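Local coordinates for second substrate binding domain of putative amino acid ABC transporter (Streptococcus pneumoniae, PDB 4OEN), which probably captures an amino acid outside the cell and delivers it to the membrane part of an ABC importer, at residues Glu31-Glu43 with Pro195-Asn207. Numbering follows the deposited sequence.
Sequences ELIKAIAKDQGFE and PELIEMFNNGLAN. With SO4 (sulfate ion), chain C.
Ile-36 lays its CD1 over one face of the Phe-201 ring, 3.6 Å from CD1 to the ring centroid, a CH-pi contact; Ile-33 CD1 reaches the edge of the same ring, near its plane. Phe-201 leaves its backbone pointing away from helix 31-40, but with CG anti to the backbone N (chi1 -177°) the ring swings back toward that helix; Phe-187 of strand 180-190 also stacks on it. Beside this ring Gly-204 lets the backbones close in, its CA 4.8 Å from the CA of Ile-36. Gln-40 fits as a knob among Met-200, Asn-203, Gly-204 and Asn-207. Asp-39 OD2 takes two N-H groups: Asn-207 ND2 on its syn lone pair, 2.9 Å away and nearly straight (174°), and Gln-40 NE2 on the anti side, tilted out of the carboxylate plane, at 2.8 Å. The two amide nitrogens also donate to O3 of a sulfate, probably from the crystallisation liquor. Beyond Gly-41, whose positive phi turns the chain out of helical geometry, Met-200 CE meets Phe-42 CD2 at 3.6 Å, its sulfur obliquely placed in a Met-aromatic contact. Segments 31-40 and 195-207 cross at 98° within one lobe of the type II periplasmic binding protein fold.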
ATOM      1  N   GLU A  31      -6.330  11.711  -1.990  1.00 12.09           N
ATOM      2  CA  GLU A  31      -6.331  12.817  -1.048  1.00 15.33           C
ATOM      3  C   GLU A  31      -4.970  13.497  -0.978  1.00 16.28           C
ATOM      4  O   GLU A  31      -4.892  14.719  -0.887  1.00 16.52           O
ATOM      5  CB  GLU A  31      -6.764  12.344   0.338  1.00 17.04           C
ATOM      6  CG  GLU A  31      -8.220  11.932   0.373  1.00 18.79           C
ATOM      7  CD  GLU A  31      -8.810  11.906   1.773  1.00 25.67           C
ATOM      8  OE1 GLU A  31      -8.486  12.789   2.600  1.00 29.74           O
ATOM      9  OE2 GLU A  31      -9.608  10.995   2.039  1.00 25.81           O
ATOM     10  N   LEU A  32      -3.901  12.702  -1.013  1.00 14.14           N
ATOM     11  CA  LEU A  32      -2.556  13.241  -0.874  1.00 11.77           C
ATOM     12  C   LEU A  32      -2.173  14.120  -2.068  1.00 12.04           C
ATOM     13  O   LEU A  32      -1.682  15.224  -1.887  1.00 16.34           O
ATOM     14  CB  LEU A  32      -1.554  12.105  -0.701  1.00 12.60           C
ATOM     15  CG  LEU A  32      -0.084  12.515  -0.642  1.00 12.94           C
ATOM     16  CD1 LEU A  32       0.181  13.364   0.576  1.00 15.72           C
ATOM     17  CD2 LEU A  32       0.782  11.273  -0.671  1.00 16.94           C
ATOM     18  N   ILE A  33      -2.416  13.657  -3.295  1.00 14.00           N
ATOM     19  CA  ILE A  33      -1.998  14.479  -4.429  1.00 15.69           C
ATOM     20  C   ILE A  33      -2.804  15.786  -4.482  1.00 15.40           C
ATOM     21  O   ILE A  33      -2.258  16.845  -4.786  1.00 15.37           O
ATOM     22  CB  ILE A  33      -2.100  13.712  -5.777  1.00 13.81           C
ATOM     23  CG1 ILE A  33      -1.338  14.472  -6.868  1.00 20.28           C
ATOM     24  CG2 ILE A  33      -3.551  13.405  -6.166  1.00 13.92           C
ATOM     25  CD1 ILE A  33       0.125  14.672  -6.545  1.00 21.24           C
ATOM     26  N   LYS A  34      -4.088  15.726  -4.146  1.00 12.84           N
ATOM     27  CA  LYS A  34      -4.911  16.930  -4.098  1.00 15.52           C
ATOM     28  C   LYS A  34      -4.427  17.921  -3.045  1.00 17.59           C
ATOM     29  O   LYS A  34      -4.407  19.124  -3.296  1.00 18.48           O
ATOM     30  CB  LYS A  34      -6.363  16.568  -3.824  1.00 20.06           C
ATOM     31  CG  LYS A  34      -7.008  15.838  -4.979  1.00 20.54           C
ATOM     32  CD  LYS A  34      -8.374  15.345  -4.600  1.00 21.43           C
ATOM     33  CE  LYS A  34      -8.874  14.364  -5.640  1.00 20.06           C
ATOM     34  NZ  LYS A  34     -10.252  13.902  -5.342  1.00 25.45           N
ATOM     35  N   ALA A  35      -4.055  17.421  -1.866  1.00 15.90           N
ATOM     36  CA  ALA A  35      -3.551  18.306  -0.810  1.00 15.90           C
ATOM     37  C   ALA A  35      -2.210  18.932  -1.176  1.00 15.93           C
ATOM     38  O   ALA A  35      -1.930  20.089  -0.817  1.00 20.24           O
ATOM     39  CB  ALA A  35      -3.431  17.548   0.511  1.00 16.11           C
ATOM     40  N   ILE A  36      -1.377  18.163  -1.869  1.00 16.91           N
ATOM     41  CA  ILE A  36      -0.074  18.659  -2.285  1.00 15.75           C
ATOM     42  C   ILE A  36      -0.244  19.715  -3.373  1.00 15.53           C
ATOM     43  O   ILE A  36       0.401  20.755  -3.343  1.00 16.86           O
ATOM     44  CB  ILE A  36       0.818  17.499  -2.748  1.00 16.53           C
ATOM     45  CG1 ILE A  36       1.265  16.703  -1.520  1.00 20.29           C
ATOM     46  CG2 ILE A  36       2.021  18.001  -3.534  1.00 16.05           C
ATOM     47  CD1 ILE A  36       2.172  15.515  -1.812  1.00 15.08           C
ATOM     48  N   ALA A  37      -1.137  19.465  -4.321  1.00 16.57           N
ATOM     49  CA  ALA A  37      -1.371  20.434  -5.383  1.00 19.06           C
ATOM     50  C   ALA A  37      -1.842  21.763  -4.806  1.00 21.40           C
ATOM     51  O   ALA A  37      -1.408  22.835  -5.225  1.00 22.34           O
ATOM     52  CB  ALA A  37      -2.385  19.891  -6.386  1.00 18.13           C
ATOM     53  N   LYS A  38      -2.717  21.685  -3.816  1.00 22.04           N
ATOM     54  CA  LYS A  38      -3.260  22.880  -3.205  1.00 24.08           C
ATOM     55  C   LYS A  38      -2.200  23.605  -2.372  1.00 24.25           C
ATOM     56  O   LYS A  38      -2.130  24.834  -2.374  1.00 26.79           O
ATOM     57  CB  LYS A  38      -4.475  22.521  -2.355  1.00 22.10           C
ATOM     58  CG  LYS A  38      -5.144  23.727  -1.718  1.00 31.11           C
ATOM     59  CD  LYS A  38      -6.445  23.340  -1.042  1.00 40.81           C
ATOM     60  CE  LYS A  38      -7.144  24.560  -0.457  1.00 53.62           C
ATOM     61  NZ  LYS A  38      -8.470  24.218   0.124  1.00 61.93           N
ATOM     62  N   ASP A  39      -1.371  22.841  -1.666  1.00 25.09           N
ATOM     63  CA  ASP A  39      -0.306  23.412  -0.841  1.00 21.93           C
ATOM     64  C   ASP A  39       0.741  24.132  -1.687  1.00 22.64           C
ATOM     65  O   ASP A  39       1.272  25.179  -1.303  1.00 24.72           O
ATOM     66  CB  ASP A  39       0.358  22.308  -0.014  1.00 20.83           C
ATOM     67  CG  ASP A  39       1.528  22.817   0.812  1.00 29.77           C
ATOM     68  OD1 ASP A  39       1.272  23.426   1.863  1.00 27.83           O
ATOM     69  OD2 ASP A  39       2.697  22.589   0.432  1.00 27.18           O
ATOM     70  N   GLN A  40       1.025  23.555  -2.849  1.00 22.62           N
ATOM     71  CA  GLN A  40       2.104  24.006  -3.717  1.00 21.82           C
ATOM     72  C   GLN A  40       1.629  24.918  -4.839  1.00 24.81           C
ATOM     73  O   GLN A  40       2.434  25.434  -5.607  1.00 28.01           O
ATOM     74  CB  GLN A  40       2.810  22.790  -4.312  1.00 24.28           C
ATOM     75  CG  GLN A  40       3.575  22.003  -3.277  1.00 20.71           C
ATOM     76  CD  GLN A  40       4.758  22.771  -2.749  1.00 21.41           C
ATOM     77  OE1 GLN A  40       5.670  23.117  -3.499  1.00 24.98           O
ATOM     78  NE2 GLN A  40       4.757  23.050  -1.445  1.00 24.98           N
ATOM     79  N   GLY A  41       0.318  25.087  -4.937  1.00 23.08           N
ATOM     80  CA  GLY A  41      -0.256  26.028  -5.883  1.00 24.69           C
ATOM     81  C   GLY A  41      -0.182  25.615  -7.337  1.00 28.30           C
ATOM     82  O   GLY A  41      -0.068  26.472  -8.215  1.00 34.09           O
ATOM     83  N   PHE A  42      -0.241  24.318  -7.607  1.00 23.14           N
ATOM     84  CA  PHE A  42      -0.441  23.894  -8.989  1.00 23.82           C
ATOM     85  C   PHE A  42      -1.791  23.209  -9.162  1.00 27.30           C
ATOM     86  O   PHE A  42      -2.434  22.815  -8.191  1.00 26.11           O
ATOM     87  CB  PHE A  42       0.717  23.011  -9.496  1.00 23.91           C
ATOM     88  CG  PHE A  42       0.941  21.726  -8.731  1.00 23.96           C
ATOM     89  CD1 PHE A  42       0.317  20.540  -9.109  1.00 20.50           C
ATOM     90  CD2 PHE A  42       1.852  21.686  -7.681  1.00 21.83           C
ATOM     91  CE1 PHE A  42       0.568  19.353  -8.425  1.00 19.76           C
ATOM     92  CE2 PHE A  42       2.107  20.515  -6.995  1.00 19.19           C
ATOM     93  CZ  PHE A  42       1.463  19.345  -7.354  1.00 19.88           C
ATOM     94  N   GLU A  43      -2.243  23.146 -10.409  1.00 26.08           N
ATOM     95  CA  GLU A  43      -3.507  22.501 -10.743  1.00 22.11           C
ATOM     96  C   GLU A  43      -3.254  21.105 -11.277  1.00 23.03           C
ATOM     97  O   GLU A  43      -2.229  20.850 -11.911  1.00 21.78           O
ATOM     98  CB  GLU A  43      -4.284  23.319 -11.777  1.00 23.11           C
ATOM     99  CG  GLU A  43      -4.872  24.609 -11.243  1.00 39.40           C
ATOM    100  CD  GLU A  43      -5.927  25.187 -12.169  1.00 55.77           C
ATOM    101  OE1 GLU A  43      -6.011  24.738 -13.333  1.00 60.74           O
ATOM    102  OE2 GLU A  43      -6.666  26.096 -11.736  1.00 64.23           O
ATOM    103  N   PRO A 195      10.796  17.753 -13.762  1.00 20.40           N
ATOM    104  CA  PRO A 195      11.508  17.712 -12.482  1.00 20.41           C
ATOM    105  C   PRO A 195      10.889  18.638 -11.431  1.00 21.64           C
ATOM    106  O   PRO A 195      10.977  18.360 -10.235  1.00 19.79           O
ATOM    107  CB  PRO A 195      12.926  18.154 -12.861  1.00 25.84           C
ATOM    108  CG  PRO A 195      12.747  18.989 -14.074  1.00 26.90           C
ATOM    109  CD  PRO A 195      11.620  18.351 -14.830  1.00 22.39           C
ATOM    110  N   GLU A 196      10.231  19.707 -11.868  1.00 21.16           N
ATOM    111  CA  GLU A 196       9.664  20.660 -10.925  1.00 21.72           C
ATOM    112  C   GLU A 196       8.468  20.047 -10.203  1.00 19.74           C
ATOM    113  O   GLU A 196       8.163  20.414  -9.073  1.00 20.95           O
ATOM    114  CB  GLU A 196       9.277  21.963 -11.628  1.00 24.03           C
ATOM    115  CG  GLU A 196       7.989  21.932 -12.439  1.00 28.20           C
ATOM    116  CD  GLU A 196       8.103  21.201 -13.770  1.00 30.78           C
ATOM    117  OE1 GLU A 196       9.220  20.801 -14.173  1.00 31.13           O
ATOM    118  OE2 GLU A 196       7.050  21.019 -14.416  1.00 30.43           O
ATOM    119  N   LEU A 197       7.817  19.080 -10.839  1.00 18.50           N
ATOM    120  CA  LEU A 197       6.688  18.409 -10.215  1.00 17.60           C
ATOM    121  C   LEU A 197       7.160  17.515  -9.072  1.00 18.61           C
ATOM    122  O   LEU A 197       6.512  17.433  -8.029  1.00 17.47           O
ATOM    123  CB  LEU A 197       5.925  17.583 -11.239  1.00 16.75           C
ATOM    124  CG  LEU A 197       4.668  16.839 -10.784  1.00 18.82           C
ATOM    125  CD1 LEU A 197       3.690  17.773 -10.079  1.00 22.15           C
ATOM    126  CD2 LEU A 197       4.014  16.183 -12.007  1.00 15.58           C
ATOM    127  N   ILE A 198       8.294  16.843  -9.269  1.00 17.76           N
ATOM    128  CA  ILE A 198       8.893  16.061  -8.188  1.00 18.90           C
ATOM    129  C   ILE A 198       9.309  16.987  -7.043  1.00 17.90           C
ATOM    130  O   ILE A 198       9.052  16.694  -5.864  1.00 17.41           O
ATOM    131  CB  ILE A 198      10.121  15.254  -8.673  1.00 18.01           C
ATOM    132  CG1 ILE A 198       9.687  14.124  -9.608  1.00 15.42           C
ATOM    133  CG2 ILE A 198      10.925  14.710  -7.492  1.00 16.48           C
ATOM    134  CD1 ILE A 198       8.744  13.088  -8.944  1.00 19.21           C
ATOM    135  N   GLU A 199       9.943  18.105  -7.388  1.00 19.02           N
ATOM    136  CA  GLU A 199      10.356  19.094  -6.394  1.00 22.68           C
ATOM    137  C   GLU A 199       9.170  19.567  -5.550  1.00 22.55           C
ATOM    138  O   GLU A 199       9.237  19.592  -4.323  1.00 22.51           O
ATOM    139  CB  GLU A 199      11.023  20.297  -7.070  1.00 27.56           C
ATOM    140  CG  GLU A 199      12.343  19.995  -7.760  1.00 40.87           C
ATOM    141  CD  GLU A 199      12.964  21.219  -8.434  1.00 54.95           C
ATOM    142  OE1 GLU A 199      12.642  22.363  -8.038  1.00 56.54           O
ATOM    143  OE2 GLU A 199      13.770  21.033  -9.371  1.00 60.88           O
ATOM    144  N   MET A 200       8.077  19.922  -6.214  1.00 21.01           N
ATOM    145  CA  MET A 200       6.885  20.383  -5.504  1.00 20.75           C
ATOM    146  C   MET A 200       6.202  19.264  -4.728  1.00 23.02           C
ATOM    147  O   MET A 200       5.647  19.498  -3.646  1.00 16.89           O
ATOM    148  CB  MET A 200       5.903  21.025  -6.482  1.00 22.32           C
ATOM    149  CG  MET A 200       6.414  22.351  -7.019  1.00 25.25           C
ATOM    150  SD  MET A 200       5.208  23.237  -8.004  1.00 28.73           S
ATOM    151  CE  MET A 200       5.006  22.110  -9.389  1.00 22.21           C
ATOM    152  N   PHE A 201       6.225  18.044  -5.261  1.00 18.79           N
ATOM    153  CA  PHE A 201       5.621  16.951  -4.516  1.00 19.40           C
ATOM    154  C   PHE A 201       6.361  16.761  -3.205  1.00 16.29           C
ATOM    155  O   PHE A 201       5.744  16.639  -2.144  1.00 17.44           O
ATOM    156  CB  PHE A 201       5.622  15.641  -5.314  1.00 15.83           C
ATOM    157  CG  PHE A 201       4.941  14.497  -4.593  1.00 13.87           C
ATOM    158  CD1 PHE A 201       3.612  14.178  -4.863  1.00 17.40           C
ATOM    159  CD2 PHE A 201       5.614  13.762  -3.635  1.00 13.83           C
ATOM    160  CE1 PHE A 201       2.981  13.131  -4.193  1.00 15.51           C
ATOM    161  CE2 PHE A 201       4.998  12.719  -2.958  1.00 18.26           C
ATOM    162  CZ  PHE A 201       3.671  12.401  -3.241  1.00 16.81           C
ATOM    163  N   ASN A 202       7.685  16.733  -3.271  1.00 15.88           N
ATOM    164  CA  ASN A 202       8.482  16.517  -2.073  1.00 18.92           C
ATOM    165  C   ASN A 202       8.303  17.653  -1.072  1.00 19.31           C
ATOM    166  O   ASN A 202       8.252  17.411   0.125  1.00 19.97           O
ATOM    167  CB  ASN A 202       9.955  16.362  -2.426  1.00 19.38           C
ATOM    168  CG  ASN A 202      10.248  15.052  -3.138  1.00 16.18           C
ATOM    169  OD1 ASN A 202       9.452  14.117  -3.091  1.00 17.65           O
ATOM    170  ND2 ASN A 202      11.401  14.979  -3.782  1.00 19.24           N
ATOM    171  N   ASN A 203       8.232  18.889  -1.560  1.00 17.63           N
ATOM    172  CA  ASN A 203       8.023  20.027  -0.665  1.00 18.82           C
ATOM    173  C   ASN A 203       6.632  20.000  -0.049  1.00 18.69           C
ATOM    174  O   ASN A 203       6.462  20.299   1.136  1.00 19.59           O
ATOM    175  CB  ASN A 203       8.241  21.342  -1.409  1.00 21.94           C
ATOM    176  CG  ASN A 203       9.695  21.587  -1.723  1.00 27.55           C
ATOM    177  OD1 ASN A 203      10.577  20.983  -1.112  1.00 33.66           O
ATOM    178  ND2 ASN A 203       9.958  22.475  -2.665  1.00 29.01           N
ATOM    179  N   GLY A 204       5.635  19.661  -0.863  1.00 17.03           N
ATOM    180  CA  GLY A 204       4.265  19.556  -0.394  1.00 16.42           C
ATOM    181  C   GLY A 204       4.143  18.465   0.657  1.00 15.52           C
ATOM    182  O   GLY A 204       3.504  18.653   1.688  1.00 18.11           O
ATOM    183  N   LEU A 205       4.785  17.330   0.402  1.00 14.72           N
ATOM    184  CA  LEU A 205       4.761  16.225   1.347  1.00 16.60           C
ATOM    185  C   LEU A 205       5.364  16.641   2.688  1.00 16.13           C
ATOM    186  O   LEU A 205       4.793  16.366   3.755  1.00 18.16           O
ATOM    187  CB  LEU A 205       5.515  15.012   0.782  1.00 17.67           C
ATOM    188  CG  LEU A 205       5.587  13.779   1.693  1.00 14.59           C
ATOM    189  CD1 LEU A 205       4.206  13.211   1.960  1.00 18.24           C
ATOM    190  CD2 LEU A 205       6.479  12.716   1.076  1.00 18.85           C
ATOM    191  N   ALA A 206       6.510  17.314   2.641  1.00 16.34           N
ATOM    192  CA  ALA A 206       7.160  17.773   3.869  1.00 17.68           C
ATOM    193  C   ALA A 206       6.262  18.742   4.631  1.00 18.27           C
ATOM    194  O   ALA A 206       6.153  18.669   5.857  1.00 18.80           O
ATOM    195  CB  ALA A 206       8.501  18.425   3.555  1.00 21.43           C
ATOM    196  N   ASN A 207       5.619  19.654   3.912  1.00 18.43           N
ATOM    197  CA  ASN A 207       4.707  20.592   4.572  1.00 19.27           C
ATOM    198  C   ASN A 207       3.537  19.877   5.238  1.00 18.36           C
ATOM    199  O   ASN A 207       3.173  20.183   6.367  1.00 19.14           O
ATOM    200  CB  ASN A 207       4.179  21.624   3.577  1.00 19.86           C
ATOM    201  CG  ASN A 207       5.249  22.596   3.130  1.00 21.86           C
ATOM    202  OD1 ASN A 207       6.258  22.769   3.810  1.00 26.08           O
ATOM    203  ND2 ASN A 207       5.028  23.249   1.989  1.00 21.83           N
TER
HETATM  204  S   SO4 C 501       7.108  25.700   0.148  1.00 62.30           S
HETATM  205  O1  SO4 C 501       5.705  26.104   0.067  1.00 64.00           O
HETATM  206  O2  SO4 C 501       7.718  26.294   1.335  1.00 66.51           O
HETATM  207  O3  SO4 C 501       7.203  24.247   0.227  1.00 63.19           O
HETATM  208  O4  SO4 C 501       7.814  26.163  -1.043  1.00 67.69           O
HETATM  209  O   HOH W   1       8.077  24.207  -3.348  1.00 35.47           O